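Local coordinates for endolysin B (PDB 3HC7), which hydrolyses the ester junction between mycolic acids and the cell-wall polymer beneath them, helping the phage lyse its mycobacterial host, at residues 84-96 against 109-121. Numbering follows the deposited sequence.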
loop_
_atom_site.group_PDB
_atom_site.type_symbol
_atom_site.label_atom_id
_atom_site.label_comp_id
_atom_site.label_asym_id
_atom_site.label_seq_id
_atom_site.Cartn_x
_atom_site.Cartn_y
_atom_site.Cartn_z
ATOM N N GLY A 84 1.134 -1.247 -3.460
ATOM C CA GLY A 84 0.334 -0.154 -3.981
ATOM C C GLY A 84 -0.307 0.668 -2.880
ATOM O O GLY A 84 -0.503 1.873 -3.036
ATOM N N ALA A 85 -0.635 0.015 -1.766
ATOM C CA ALA A 85 -1.213 0.701 -0.612
ATOM C C ALA A 85 -0.169 1.594 0.042
ATOM O O ALA A 85 -0.487 2.679 0.527
ATOM C CB ALA A 85 -1.752 -0.298 0.390
ATOM N N ILE A 86 1.078 1.136 0.070
ATOM C CA ILE A 86 2.158 1.989 0.569
ATOM C C ILE A 86 2.286 3.251 -0.292
ATOM O O ILE A 86 2.409 4.360 0.240
ATOM C CB ILE A 86 3.525 1.270 0.595
ATOM C CG1 ILE A 86 3.457 -0.039 1.384
ATOM C CG2 ILE A 86 4.604 2.177 1.204
ATOM C CD1 ILE A 86 4.764 -0.862 1.293
ATOM N N VAL A 87 2.264 3.083 -1.616
ATOM C CA VAL A 87 2.368 4.228 -2.518
ATOM C C VAL A 87 1.264 5.245 -2.231
ATOM O O VAL A 87 1.543 6.426 -2.025
ATOM C CB VAL A 87 2.323 3.815 -4.013
ATOM C CG1 VAL A 87 2.182 5.064 -4.919
ATOM C CG2 VAL A 87 3.560 3.003 -4.388
ATOM N N VAL A 88 0.014 4.788 -2.215
ATOM C CA VAL A 88 -1.115 5.689 -1.960
ATOM C C VAL A 88 -1.017 6.297 -0.559
ATOM O O VAL A 88 -1.313 7.477 -0.360
ATOM C CB VAL A 88 -2.480 4.977 -2.119
ATOM C CG1 VAL A 88 -3.628 5.893 -1.681
ATOM C CG2 VAL A 88 -2.693 4.522 -3.564
ATOM N N GLY A 89 -0.608 5.480 0.408
ATOM C CA GLY A 89 -0.473 5.925 1.786
ATOM C C GLY A 89 0.601 6.993 1.956
ATOM O O GLY A 89 0.418 7.950 2.706
ATOM N N GLN A 90 1.717 6.844 1.249
ATOM C CA GLN A 90 2.787 7.828 1.326
ATOM C C GLN A 90 2.345 9.148 0.741
ATOM O O GLN A 90 2.625 10.209 1.303
ATOM C CB GLN A 90 4.032 7.332 0.601
ATOM C CG GLN A 90 4.793 6.293 1.386
ATOM C CD GLN A 90 5.532 6.890 2.557
ATOM O OE1 GLN A 90 6.285 7.846 2.400
ATOM N NE2 GLN A 90 5.338 6.317 3.740
ATOM N N VAL A 91 1.657 9.078 -0.398
ATOM C CA VAL A 91 1.180 10.275 -1.067
ATOM C C VAL A 91 0.190 11.001 -0.170
ATOM O O VAL A 91 0.298 12.202 0.019
ATOM C CB VAL A 91 0.566 9.962 -2.454
ATOM C CG1 VAL A 91 -0.250 11.137 -2.960
ATOM C CG2 VAL A 91 1.663 9.627 -3.442
ATOM N N LEU A 92 -0.753 10.260 0.406
ATOM C CA LEU A 92 -1.739 10.844 1.305
ATOM C C LEU A 92 -1.076 11.489 2.514
ATOM O O LEU A 92 -1.230 12.686 2.752
ATOM C CB LEU A 92 -2.736 9.781 1.774
ATOM C CG LEU A 92 -3.845 10.190 2.754
ATOM C CD1 LEU A 92 -4.609 11.433 2.297
ATOM C CD2 LEU A 92 -4.815 9.040 2.942
ATOM N N LYS A 93 -0.351 10.688 3.290
ATOM C CA LYS A 93 0.220 11.166 4.549
ATOM C C LYS A 93 1.206 12.318 4.385
ATOM O O LYS A 93 1.179 13.286 5.150
ATOM C CB LYS A 93 0.901 10.030 5.312
ATOM C CG LYS A 93 1.401 10.452 6.690
ATOM C CD LYS A 93 2.022 9.298 7.467
ATOM C CE LYS A 93 2.694 9.802 8.742
ATOM N NZ LYS A 93 3.131 8.687 9.627
ATOM N N HIS A 94 2.077 12.223 3.387
ATOM C CA HIS A 94 3.190 13.157 3.304
ATOM C C HIS A 94 3.128 14.144 2.160
ATOM O O HIS A 94 4.016 14.979 2.046
ATOM C CB HIS A 94 4.525 12.407 3.240
ATOM C CG HIS A 94 4.828 11.623 4.473
ATOM N ND1 HIS A 94 5.065 10.263 4.450
ATOM C CD2 HIS A 94 4.919 12.001 5.771
ATOM C CE1 HIS A 94 5.294 9.841 5.682
ATOM N NE2 HIS A 94 5.210 10.876 6.502
ATOM N N HIS A 95 2.103 14.053 1.308
ATOM C CA HIS A 95 2.009 14.973 0.175
ATOM C C HIS A 95 0.656 15.666 0.049
ATOM O O HIS A 95 0.580 16.787 -0.447
ATOM C CB HIS A 95 2.436 14.293 -1.131
ATOM C CG HIS A 95 3.867 13.848 -1.124
ATOM N ND1 HIS A 95 4.245 12.567 -0.787
ATOM C CD2 HIS A 95 5.015 14.519 -1.385
ATOM C CE1 HIS A 95 5.561 12.461 -0.853
ATOM N NE2 HIS A 95 6.053 13.631 -1.214
ATOM N N ILE A 96 -0.396 15.026 0.542
ATOM C CA ILE A 96 -1.717 15.650 0.545
ATOM C C ILE A 96 -2.061 16.295 1.885
ATOM O O ILE A 96 -2.471 17.456 1.931
ATOM C CB ILE A 96 -2.823 14.647 0.157
ATOM C CG1 ILE A 96 -2.523 14.039 -1.217
ATOM C CG2 ILE A 96 -4.187 15.325 0.156
ATOM C CD1 ILE A 96 -3.522 12.966 -1.667
ATOM N N ARG A 109 -10.531 18.276 -2.406
ATOM C CA ARG A 109 -11.141 17.585 -3.537
ATOM C C ARG A 109 -11.049 16.063 -3.443
ATOM O O ARG A 109 -11.645 15.353 -4.249
ATOM C CB ARG A 109 -10.540 18.073 -4.851
ATOM C CG ARG A 109 -10.914 19.501 -5.166
ATOM C CD ARG A 109 -9.971 20.092 -6.181
ATOM N NE ARG A 109 -10.186 19.544 -7.512
ATOM C CZ ARG A 109 -9.423 19.839 -8.556
ATOM N NH1 ARG A 109 -8.397 20.672 -8.408
ATOM N NH2 ARG A 109 -9.679 19.301 -9.742
ATOM N N LEU A 110 -10.312 15.570 -2.454
ATOM C CA LEU A 110 -10.183 14.138 -2.232
ATOM C C LEU A 110 -11.424 13.630 -1.512
ATOM O O LEU A 110 -11.739 14.089 -0.415
ATOM C CB LEU A 110 -8.934 13.834 -1.405
ATOM C CG LEU A 110 -8.687 12.365 -1.039
ATOM C CD1 LEU A 110 -8.560 11.499 -2.283
ATOM C CD2 LEU A 110 -7.451 12.219 -0.149
ATOM N N LYS A 111 -12.128 12.684 -2.130
ATOM C CA LYS A 111 -13.371 12.178 -1.555
ATOM C C LYS A 111 -13.237 10.786 -0.947
ATOM O O LYS A 111 -13.841 10.493 0.087
ATOM C CB LYS A 111 -14.492 12.185 -2.596
ATOM C CG LYS A 111 -14.853 13.571 -3.108
ATOM C CD LYS A 111 -15.168 14.519 -1.961
ATOM C CE LYS A 111 -15.583 15.889 -2.483
ATOM N NZ LYS A 111 -15.797 16.866 -1.380
ATOM N N LYS A 112 -12.451 9.926 -1.589
ATOM C CA LYS A 112 -12.399 8.528 -1.190
ATOM C C LYS A 112 -11.021 7.929 -1.398
ATOM O O LYS A 112 -10.387 8.155 -2.426
ATOM C CB LYS A 112 -13.413 7.704 -1.992
ATOM C CG LYS A 112 -14.871 8.105 -1.803
ATOM C CD LYS A 112 -15.761 7.358 -2.776
ATOM C CE LYS A 112 -17.188 7.899 -2.739
ATOM N NZ LYS A 112 -17.985 7.248 -1.667
ATOM N N VAL A 113 -10.572 7.143 -0.428
ATOM C CA VAL A 113 -9.336 6.393 -0.578
ATOM C C VAL A 113 -9.589 4.950 -0.225
ATOM O O VAL A 113 -10.280 4.663 0.753
ATOM C CB VAL A 113 -8.229 6.921 0.343
ATOM C CG1 VAL A 113 -6.916 6.242 0.012
ATOM C CG2 VAL A 113 -8.095 8.406 0.187
ATOM N N ILE A 114 -9.025 4.047 -1.019
ATOM C CA ILE A 114 -9.139 2.615 -0.769
ATOM C C ILE A 114 -7.774 1.965 -0.628
ATOM O O ILE A 114 -6.914 2.118 -1.499
ATOM C CB ILE A 114 -9.873 1.897 -1.914
ATOM C CG1 ILE A 114 -11.338 2.321 -1.964
ATOM C CG2 ILE A 114 -9.760 0.386 -1.746
ATOM C CD1 ILE A 114 -12.034 1.921 -3.234
ATOM N N PHE A 115 -7.590 1.239 0.472
ATOM C CA PHE A 115 -6.422 0.393 0.660
ATOM C C PHE A 115 -6.846 -1.065 0.810
ATOM O O PHE A 115 -7.811 -1.364 1.516
ATOM C CB PHE A 115 -5.673 0.791 1.930
ATOM C CG PHE A 115 -5.245 2.229 1.968
ATOM C CD1 PHE A 115 -4.127 2.655 1.263
ATOM C CD2 PHE A 115 -5.946 3.152 2.730
ATOM C CE1 PHE A 115 -3.718 3.981 1.313
ATOM C CE2 PHE A 115 -5.541 4.476 2.785
ATOM C CZ PHE A 115 -4.429 4.894 2.071
ATOM N N TRP A 116 -6.133 -1.966 0.141
ATOM C CA TRP A 116 -6.228 -3.391 0.446
ATOM C C TRP A 116 -4.841 -3.817 0.894
ATOM O O TRP A 116 -3.853 -3.392 0.294
ATOM C CB TRP A 116 -6.590 -4.221 -0.787
ATOM C CG TRP A 116 -7.885 -3.899 -1.496
ATOM C CD1 TRP A 116 -9.129 -4.410 -1.222
ATOM C CD2 TRP A 116 -8.043 -3.059 -2.647
ATOM N NE1 TRP A 116 -10.051 -3.912 -2.117
ATOM C CE2 TRP A 116 -9.410 -3.083 -3.000
ATOM C CE3 TRP A 116 -7.163 -2.286 -3.408
ATOM C CZ2 TRP A 116 -9.913 -2.359 -4.082
ATOM C CZ3 TRP A 116 -7.664 -1.566 -4.480
ATOM C CH2 TRP A 116 -9.028 -1.607 -4.805
ATOM N N GLY A 117 -4.768 -4.654 1.929
ATOM C CA GLY A 117 -3.504 -5.189 2.425
ATOM C C GLY A 117 -2.423 -4.142 2.663
ATOM O O GLY A 117 -1.340 -4.222 2.082
ATOM N N ASN A 118 -2.714 -3.195 3.552
ATOM C CA ASN A 118 -1.937 -1.960 3.720
ATOM C C ASN A 118 -0.836 -1.986 4.803
ATOM O O ASN A 118 -1.127 -1.978 6.002
ATOM C CB ASN A 118 -2.924 -0.811 4.003
ATOM C CG ASN A 118 -2.256 0.545 4.035
ATOM O OD1 ASN A 118 -1.097 0.685 3.658
ATOM N ND2 ASN A 118 -2.990 1.557 4.488
ATOM N N PRO A 119 0.442 -1.989 4.384
ATOM C CA PRO A 119 1.531 -1.984 5.370
ATOM C C PRO A 119 1.589 -0.703 6.204
ATOM O O PRO A 119 2.302 -0.671 7.205
ATOM C CB PRO A 119 2.789 -2.120 4.508
ATOM C CG PRO A 119 2.315 -2.767 3.246
ATOM C CD PRO A 119 0.941 -2.195 3.015
ATOM N N MET A 120 0.854 0.331 5.803
ATOM C CA MET A 120 0.776 1.557 6.588
ATOM C C MET A 120 -0.573 1.678 7.264
ATOM O O MET A 120 -0.957 2.769 7.690
ATOM C CB MET A 120 0.943 2.795 5.698
ATOM C CG MET A 120 2.339 3.048 5.169
ATOM S SD MET A 120 2.322 4.458 4.027
ATOM C CE MET A 120 1.989 5.821 5.144
ATOM N N ARG A 121 -1.320 0.586 7.340
ATOM C CA ARG A 121 -2.672 0.676 7.883
ATOM C C ARG A 121 -2.685 1.234 9.309
ATOM O O ARG A 121 -1.965 0.753 10.182
ATOM C CB ARG A 121 -3.387 -0.672 7.828
ATOM C CG ARG A 121 -4.841 -0.589 8.255
ATOM C CD ARG A 121 -5.552 -1.918 8.090
ATOM N NE ARG A 121 -5.071 -2.914 9.045
ATOM C CZ ARG A 121 -5.468 -2.986 10.313
ATOM N NH1 ARG A 121 -6.349 -2.117 10.792
ATOM N NH2 ARG A 121 -4.979 -3.926 11.104
#
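Val88, Leu92 and Ile96 lay an apolar ridge of helix 84-96 over Leu110, Val113 and Phe115 of strand 110-116, the axes 8.1 Å apart and running in roughly opposing directions at 145°. Leu92 CD1 meets Leu110 CD2 at 3.8 Å, the two side chains crossing at about a right angle. The Phe115 ring, its CG beside the backbone N (chi1 -57°), brings its far end to the helix: Gly89 N and Leu92 CD2 lie at its edge, Val88 CG1 approaches CE1 obliquely, and Asn118 ND2 sits above one face, offset toward the rim. Beyond the strand, Pro119 CG presses tightly on Ile86 CG1 at 3.5 Å. Met120 lays its thioether along the helix where Gly89 has no side chain, CE 3.6 Å from Gly89 O.

Polar links are sparse. Gln90 NE2 gives Met120 SD a weak hydrogen bond, the stronger bond of this amide nitrogen going to Asp146. Asn118 OD1 packs on Ala85 CB and accepts a hydrogen bond from Met120 N at 2.9 Å, the donor well above the carbonyl plane: an Asx turn.

Helix and strand complete the beta-alpha-beta crossover begun by strand 76-81 in the alpha/beta-hydrolase fold; Gly117 lies near catalytic Ser82 and Asp166, the probable triad acid.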